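Local coordinates for Pol protein (Human T-cell leukemia virus type I, PDB 6TJU), which is a multifunctional retroviral polyprotein, represented here by the C-terminal domain of its integrase, an SH3-like module that probably binds DNA during viral genome integration, at residues Q29-L32 against A38-I41. Numbering follows the deposited sequence.
Sequences QEAL and AALI
Ile41 brings its CD1 methyl against Ala31, 4.0 Å from Ala31 CB and about as near to Ala31 CA. Its other branch takes a different neighbour: Ile41 CG2 touches Gln29 CB at 3.9 Å. The CB of Ile41 heads away from 29-32, and the contact comes from the bends further out, where chi1 of -55° and chi2 of -52° fold CD1 back towards Ala31. Ala31 CB also meets Ala39 CB at 4.2 Å, so this one small methyl lies against two residues of strand 38-42, both buried, as it is itself. The amide of Gln29 leads off from this packing, because its chain bends at chi2 and carries the polar end away from the strand.

The setting is the SH3-like barrel of a retroviral integrase C-terminal domain, in which two small antiparallel sheets pack on each other. Strand 26-30 pairs with strand 12-15 in one sheet, through backbone bonds such as Gln29 with Tyr13, whereas strand 38-42 is the middle strand of the other. Residues 31 and 32 make the passage between them, where the chain leaves the first sheet and enters strand 33-35. Phe15 and Ile51, one from each sheet, extend the apolar layer around Ile41.

A single backbone hydrogen bond joins the two segments at this passage: Leu32 N gives its hydrogen to Leu40 O at 2.8 Å, almost straight at 171°. The same oxygen receives a CA-H contact from Ala31 CA at 3.5 Å, more bent than the amide bond. Alongside, Leu32 CB rests against Leu40 CD2 at 4.2 Å, and Leu40 reaches on to Ala48 and Trp50 of strand 48-52.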
ATOM      1  N   GLN A  29      -4.947  -1.182   1.389  1.00 35.00           N
ATOM      2  CA  GLN A  29      -4.659  -0.351   2.571  1.00 33.72           C
ATOM      3  C   GLN A  29      -4.610   1.104   2.124  1.00 36.98           C
ATOM      4  O   GLN A  29      -4.076   1.416   1.019  1.00 38.55           O
ATOM      5  CB  GLN A  29      -3.290  -0.645   3.203  1.00 36.95           C
ATOM      6  CG  GLN A  29      -3.268  -1.759   4.210  1.00 42.67           C
ATOM      7  CD  GLN A  29      -4.259  -1.590   5.335  1.00 46.69           C
ATOM      8  OE1 GLN A  29      -4.646  -0.486   5.754  1.00 48.15           O
ATOM      9  NE2 GLN A  29      -4.674  -2.738   5.812  1.00 42.14           N
ATOM     10  N   GLU A  30      -5.068   1.984   2.992  1.00 37.91           N
ATOM     11  CA  GLU A  30      -4.947   3.455   2.795  1.00 37.25           C
ATOM     12  C   GLU A  30      -3.485   3.889   2.977  1.00 39.80           C
ATOM     13  O   GLU A  30      -2.858   3.544   3.999  1.00 42.41           O
ATOM     14  CB  GLU A  30      -5.868   4.198   3.747  1.00 41.44           C
ATOM     15  CG  GLU A  30      -5.883   5.703   3.549  1.00 45.13           C
ATOM     16  CD  GLU A  30      -6.761   6.366   4.579  1.00 51.00           C
ATOM     17  OE1 GLU A  30      -7.161   5.697   5.542  1.00 50.66           O
ATOM     18  OE2 GLU A  30      -7.034   7.519   4.416  1.00 52.90           O
ATOM     19  N   ALA A  31      -2.932   4.570   1.976  1.00 44.46           N
ATOM     20  CA  ALA A  31      -1.538   5.066   2.007  1.00 44.15           C
ATOM     21  C   ALA A  31      -1.475   6.201   3.028  1.00 47.83           C
ATOM     22  O   ALA A  31      -2.444   7.010   3.108  1.00 49.54           O
ATOM     23  CB  ALA A  31      -1.057   5.491   0.635  1.00 44.78           C
ATOM     24  N   LEU A  32      -0.419   6.201   3.846  1.00 49.68           N
ATOM     25  CA  LEU A  32      -0.232   7.224   4.897  1.00 45.90           C
ATOM     26  C   LEU A  32       0.489   8.402   4.274  1.00 56.35           C
ATOM     27  O   LEU A  32       0.240   9.504   4.691  1.00 55.10           O
ATOM     28  CB  LEU A  32       0.597   6.662   6.043  1.00 50.39           C
ATOM     29  CG  LEU A  32      -0.024   5.498   6.811  1.00 52.28           C
ATOM     30  CD1 LEU A  32       0.886   5.086   7.933  1.00 52.03           C
ATOM     31  CD2 LEU A  32      -1.420   5.824   7.354  1.00 63.86           C
ATOM     32  N   ALA A  38       6.994   5.630  -4.729  1.00 49.73           N
ATOM     33  CA  ALA A  38       6.629   4.774  -3.569  1.00 49.14           C
ATOM     34  C   ALA A  38       5.464   5.348  -2.758  1.00 43.96           C
ATOM     35  O   ALA A  38       5.271   6.571  -2.758  1.00 46.41           O
ATOM     36  CB  ALA A  38       7.830   4.535  -2.677  1.00 46.10           C
ATOM     37  N   ALA A  39       4.719   4.470  -2.077  1.00 45.33           N
ATOM     38  CA  ALA A  39       3.693   4.881  -1.095  1.00 40.92           C
ATOM     39  C   ALA A  39       4.035   4.280   0.264  1.00 46.63           C
ATOM     40  O   ALA A  39       4.616   3.146   0.329  1.00 46.37           O
ATOM     41  CB  ALA A  39       2.319   4.458  -1.551  1.00 43.43           C
ATOM     42  N   LEU A  40       3.701   5.007   1.327  1.00 45.85           N
ATOM     43  CA  LEU A  40       3.929   4.514   2.709  1.00 47.84           C
ATOM     44  C   LEU A  40       2.687   3.743   3.156  1.00 43.87           C
ATOM     45  O   LEU A  40       1.622   4.345   3.361  1.00 46.41           O
ATOM     46  CB  LEU A  40       4.253   5.676   3.641  1.00 45.96           C
ATOM     47  CG  LEU A  40       4.621   5.273   5.058  1.00 46.94           C
ATOM     48  CD1 LEU A  40       5.887   4.437   5.100  1.00 53.18           C
ATOM     49  CD2 LEU A  40       4.786   6.518   5.887  1.00 50.47           C
ATOM     50  N   ILE A  41       2.847   2.439   3.277  1.00 44.82           N
ATOM     51  CA  ILE A  41       1.739   1.484   3.520  1.00 46.18           C
ATOM     52  C   ILE A  41       1.892   0.904   4.913  1.00 45.66           C
ATOM     53  O   ILE A  41       2.963   0.443   5.247  1.00 46.65           O
ATOM     54  CB  ILE A  41       1.735   0.360   2.477  1.00 48.41           C
ATOM     55  CG1 ILE A  41       1.698   0.871   1.025  1.00 47.85           C
ATOM     56  CG2 ILE A  41       0.586  -0.567   2.811  1.00 44.00           C
ATOM     57  CD1 ILE A  41       0.590   1.880   0.720  1.00 57.65           C
TER